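PDB 1O9G: RRNA methyltransferase from Streptomyces viridochromogenes, which methylates N1 of guanine-2535 in 23S ribosomal RNA, using S-adenosyl-L-methionine as methyl donor, and so confers resistance to the orthosomycin antibiotic avilamycin. Local coordinates for residues 106-109 against 110-113; 133-136 against 137-141. The protein carries 3 engineered substitutions. One frame throughout, in Å; residues are numbered along the deposited sequence.

Contact 1: 106-109 against 110-113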
loop_
_atom_site.group_PDB
_atom_site.type_symbol
_atom_site.label_atom_id
_atom_site.label_comp_id
_atom_site.label_asym_id
_atom_site.label_seq_id
_atom_site.Cartn_x
_atom_site.Cartn_y
_atom_site.Cartn_z
ATOM N N THR A 106 -5.191 -4.582 19.754
ATOM C CA THR A 106 -5.859 -4.717 21.047
ATOM C C THR A 106 -6.634 -3.443 21.360
ATOM O O THR A 106 -7.760 -3.534 21.823
ATOM C CB THR A 106 -4.836 -5.036 22.125
ATOM O OG1 THR A 106 -4.388 -6.376 21.944
ATOM C CG2 THR A 106 -5.446 -5.011 23.498
ATOM N N ALA A 107 -6.051 -2.274 21.096
ATOM C CA ALA A 107 -6.707 -0.994 21.337
ATOM C C ALA A 107 -7.951 -0.841 20.454
ATOM O O ALA A 107 -8.994 -0.415 20.919
ATOM C CB ALA A 107 -5.760 0.160 21.124
ATOM N N ARG A 108 -7.860 -1.219 19.192
ATOM C CA ARG A 108 -8.995 -1.153 18.292
ATOM C C ARG A 108 -10.098 -2.109 18.697
ATOM O O ARG A 108 -11.289 -1.754 18.624
ATOM C CB ARG A 108 -8.517 -1.382 16.849
ATOM C CG ARG A 108 -9.575 -1.273 15.769
ATOM C CD ARG A 108 -10.314 0.013 15.716
ATOM N NE ARG A 108 -10.915 0.217 14.403
ATOM C CZ ARG A 108 -11.793 1.154 14.100
ATOM N NH1 ARG A 108 -12.247 1.993 15.009
ATOM N NH2 ARG A 108 -12.220 1.240 12.859
ATOM N N GLU A 109 -9.720 -3.312 19.086
ATOM C CA GLU A 109 -10.691 -4.312 19.548
ATOM C C GLU A 109 -11.438 -3.754 20.760
ATOM O O GLU A 109 -12.661 -3.895 20.852
ATOM C CB GLU A 109 -10.018 -5.638 19.939
ATOM C CG GLU A 109 -10.984 -6.715 20.387
ATOM C CD GLU A 109 -10.312 -8.000 20.841
ATOM O OE1 GLU A 109 -9.096 -8.140 20.632
ATOM O OE2 GLU A 109 -11.024 -8.848 21.417
ATOM N N LEU A 110 -10.717 -3.131 21.680
ATOM C CA LEU A 110 -11.314 -2.598 22.901
ATOM C C LEU A 110 -12.278 -1.487 22.534
ATOM O O LEU A 110 -13.365 -1.407 23.098
ATOM C CB LEU A 110 -10.261 -2.103 23.885
ATOM C CG LEU A 110 -10.706 -1.470 25.188
ATOM C CD1 LEU A 110 -11.599 -2.414 25.983
ATOM C CD2 LEU A 110 -9.454 -1.097 25.966
ATOM N N GLU A 111 -11.893 -0.609 21.620
ATOM C CA GLU A 111 -12.762 0.469 21.165
ATOM C C GLU A 111 -14.086 -0.080 20.635
ATOM O O GLU A 111 -15.156 0.428 20.963
ATOM C CB GLU A 111 -12.095 1.322 20.079
ATOM C CG GLU A 111 -12.990 2.407 19.506
ATOM C CD GLU A 111 -12.310 3.298 18.469
ATOM O OE1 GLU A 111 -11.564 2.783 17.601
ATOM O OE2 GLU A 111 -12.520 4.523 18.521
ATOM N N ARG A 112 -13.997 -1.108 19.795
ATOM C CA ARG A 112 -15.169 -1.750 19.209
ATOM C C ARG A 112 -16.041 -2.405 20.286
ATOM O O ARG A 112 -17.270 -2.325 20.226
ATOM C CB ARG A 112 -14.772 -2.780 18.158
ATOM C CG ARG A 112 -14.242 -2.178 16.875
ATOM C CD ARG A 112 -15.175 -1.169 16.276
ATOM N NE ARG A 112 -14.962 -0.898 14.865
ATOM C CZ ARG A 112 -15.511 0.126 14.226
ATOM N NH1 ARG A 112 -16.221 1.028 14.883
ATOM N NH2 ARG A 112 -15.333 0.272 12.926
ATOM N N ARG A 113 -15.431 -3.072 21.253
ATOM C CA ARG A 113 -16.183 -3.663 22.364
ATOM C C ARG A 113 -16.893 -2.619 23.194
ATOM O O ARG A 113 -18.052 -2.832 23.597
ATOM C CB ARG A 113 -15.293 -4.522 23.249
ATOM C CG ARG A 113 -14.799 -5.758 22.553
ATOM C CD ARG A 113 -14.134 -6.768 23.448
ATOM N NE ARG A 113 -13.577 -7.835 22.637
ATOM C CZ ARG A 113 -14.277 -8.834 22.105
ATOM N NH1 ARG A 113 -15.582 -8.938 22.306
ATOM N NH2 ARG A 113 -13.651 -9.741 21.353
#

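Contact 2: 133-136 against 137-141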
loop_
_atom_site.group_PDB
_atom_site.type_symbol
_atom_site.label_atom_id
_atom_site.label_comp_id
_atom_site.label_asym_id
_atom_site.label_seq_id
_atom_site.Cartn_x
_atom_site.Cartn_y
_atom_site.Cartn_z
ATOM N N ARG A 133 -8.925 -11.705 15.564
ATOM C CA ARG A 133 -8.363 -12.646 14.599
ATOM C C ARG A 133 -7.124 -12.071 13.898
ATOM O O ARG A 133 -6.103 -12.779 13.723
ATOM C CB ARG A 133 -9.381 -13.100 13.569
ATOM C CG ARG A 133 -10.477 -14.016 14.105
ATOM C CD ARG A 133 -11.301 -14.604 13.003
ATOM N NE ARG A 133 -12.132 -13.584 12.370
ATOM C CZ ARG A 133 -13.375 -13.276 12.724
ATOM N NH1 ARG A 133 -14.016 -13.943 13.674
ATOM N NH2 ARG A 133 -14.011 -12.304 12.097
ATOM N N LEU A 134 -7.187 -10.806 13.537
ATOM C CA LEU A 134 -6.049 -10.155 12.884
ATOM C C LEU A 134 -4.857 -10.128 13.832
ATOM O O LEU A 134 -3.726 -10.302 13.384
ATOM C CB LEU A 134 -6.402 -8.731 12.383
ATOM C CG LEU A 134 -7.357 -8.664 11.201
ATOM C CD1 LEU A 134 -7.769 -7.198 10.985
ATOM C CD2 LEU A 134 -6.717 -9.251 9.959
ATOM N N ARG A 135 -5.086 -9.829 15.103
ATOM C CA ARG A 135 -4.022 -9.842 16.112
ATOM C C ARG A 135 -3.401 -11.224 16.261
ATOM O O ARG A 135 -2.185 -11.343 16.337
ATOM C CB ARG A 135 -4.490 -9.337 17.466
ATOM C CG ARG A 135 -3.418 -9.335 18.542
ATOM C CD ARG A 135 -3.821 -8.759 19.887
ATOM N NE ARG A 135 -5.186 -9.087 20.262
ATOM C CZ ARG A 135 -5.607 -10.262 20.684
ATOM N NH1 ARG A 135 -4.761 -11.270 20.857
ATOM N NH2 ARG A 135 -6.898 -10.415 20.973
ATOM N N GLU A 136 -4.223 -12.259 16.304
ATOM C CA GLU A 136 -3.724 -13.617 16.430
ATOM C C GLU A 136 -2.853 -14.006 15.226
ATOM O O GLU A 136 -1.792 -14.605 15.410
ATOM C CB GLU A 136 -4.867 -14.617 16.658
ATOM C CG GLU A 136 -5.598 -14.374 17.977
ATOM C CD GLU A 136 -6.887 -15.161 18.128
ATOM O OE1 GLU A 136 -7.416 -15.681 17.114
ATOM O OE2 GLU A 136 -7.365 -15.251 19.282
ATOM N N ARG A 137 -3.272 -13.659 14.017
ATOM C CA ARG A 137 -2.469 -13.899 12.824
ATOM C C ARG A 137 -1.168 -13.079 12.845
ATOM O O ARG A 137 -0.104 -13.635 12.578
ATOM C CB ARG A 137 -3.274 -13.653 11.526
ATOM C CG ARG A 137 -4.295 -14.732 11.247
ATOM C CD ARG A 137 -4.944 -14.721 9.860
ATOM N NE ARG A 137 -5.878 -13.613 9.626
ATOM C CZ ARG A 137 -7.176 -13.609 9.953
ATOM N NH1 ARG A 137 -7.735 -14.647 10.575
ATOM N NH2 ARG A 137 -7.935 -12.559 9.651
ATOM N N LEU A 138 -1.245 -11.818 13.237
ATOM C CA LEU A 138 -0.078 -10.963 13.270
ATOM C C LEU A 138 0.971 -11.523 14.233
ATOM O O LEU A 138 2.158 -11.598 13.912
ATOM C CB LEU A 138 -0.450 -9.523 13.638
ATOM C CG LEU A 138 0.672 -8.489 13.820
ATOM C CD1 LEU A 138 1.363 -8.261 12.490
ATOM C CD2 LEU A 138 0.131 -7.201 14.346
ATOM N N THR A 139 0.536 -11.921 15.416
ATOM C CA THR A 139 1.398 -12.475 16.444
ATOM C C THR A 139 2.106 -13.732 15.931
ATOM O O THR A 139 3.312 -13.883 16.125
ATOM C CB THR A 139 0.532 -12.784 17.683
ATOM O OG1 THR A 139 0.024 -11.547 18.204
ATOM C CG2 THR A 139 1.335 -13.408 18.804
ATOM N N ALA A 140 1.363 -14.628 15.285
ATOM C CA ALA A 140 1.920 -15.884 14.798
ATOM C C ALA A 140 2.818 -15.724 13.558
ATOM O O ALA A 140 3.701 -16.524 13.344
ATOM C CB ALA A 140 0.816 -16.902 14.540
ATOM N N GLU A 141 2.604 -14.673 12.785
ATOM C CA GLU A 141 3.272 -14.491 11.490
ATOM C C GLU A 141 4.484 -13.557 11.546
ATOM O O GLU A 141 5.065 -13.242 10.506
ATOM C CB GLU A 141 2.236 -14.036 10.436
ATOM C CG GLU A 141 1.213 -15.122 10.138
ATOM C CD GLU A 141 -0.018 -14.690 9.344
ATOM O OE1 GLU A 141 -0.045 -13.571 8.805
ATOM O OE2 GLU A 141 -0.968 -15.509 9.311
HETATM O O HOH W 1 -1.768 -11.739 20.427
#

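Contact 1: 106-109 against 110-113
Glu109 OE2 accepts two hydrogen bonds from the arginine one helical turn further on: Arg113 NH2 lies 2.8 Å from it and Arg113 NE 3.0 Å. Both nitrogens belong to the same side of the guanidinium, and the oxygen sits exactly in that group's plane, which identifies a side-on grip. The carboxylate is turned well away from this plane and uses the anti side of OE2. Its other oxygen, OE1, pairs with Arg135 of helix 122-140, so the carboxylate is held from two helices.

A second salt bridge spans three residues, with Arg108 NH1 2.8 Å from Glu111 OE1. Here the donor comes from above the carboxylate plane, although the oxygen stays near the plane of the guanidinium. Arg108 CG lies anti to the backbone N (chi1 -177°) and the chain then folds at chi2 (57°), which carries its end forward along the helix onto Arg112. The two guanidinium groups stack with centres 3.9 Å apart and planes at 23°. Arg108 NH2 and Arg112 NH2 approach to 3.3 Å; the backbone oxygens of Val21 and Val20, bound by Arg108 NE and Arg112 NH2, probably offset this proximity, while Arg112 NH1 binds Gln115.

Backbone bonds such as Arg112 N to Arg108 O (3.0 Å) complete the i to i+4 pattern of an alpha helix, on which i/i+3 and i/i+4 Glu-Arg pairs are characteristic intrahelical salt bridges.

Contact 2: 133-136 against 137-141
One face of the Arg137 guanidinium lies over the backbone oxygen of Arg133, which stands 3.9 Å from its plane and over its centre, whereas the Arg135 guanidinium is met at its edge, in plane, by a water. The bend of Arg137 at chi3 (-71°) folds its chain back along the helix. Its branches then diverge: Arg137 NH1 comes 3.8 Å from Arg133 CB, and Arg137 NH2 lies 3.5 Å from Leu134 CD2, a contact of a charged group with a methyl. Arg137 NH2 also forms a salt bridge to Asp15, whose carboxylate is shared with Arg133.

On another side of the helix, Thr139 OG1 turns back to Arg135 O, donating a hydrogen bond of 2.9 Å. Its first torsion of -65° sets the hydroxyl beside its own backbone N, so both groups can address the same carbonyl. Thr139 N is also 2.9 Å from Arg135 O, and the two donors arrive from opposite faces of the carbonyl plane. Such a hydroxyl bond to the i-4 carbonyl is a familiar helix arrangement, here near the C-terminal end of helix 122-140. The water donates to Thr139 OG1 at 2.9 Å and accepts from Arg135 NH1 at 3.1 Å.

The chemistry implies that both arginines have an acid partner, Asp15 for Arg137 and Glu109 for Arg135; Arg137 adds flat packing on a peptide oxygen, Arg135 a water-bridged link to a backbone-fixed hydroxyl.

Contact 1 belongs to helix 102-119 and contact 2 to helix 122-140, two successive helices joined by a short turn. Their centres are about 15 Å apart. Besides the charge pair already noted between the helices, Thr106 OG1 packs on Arg135 CD at 3.2 Å, so the two contacts touch directly. Contact 1 is a surface contact, about 24 Å from the chain centre, with Arg108 its one buried residue, and pairs acids with bases inside its own helix. Contact 2, about 19 Å from that centre, is partly buried: Leu134 and Leu138 supply its buried side chains, and its arginines find their acids outside the two segments.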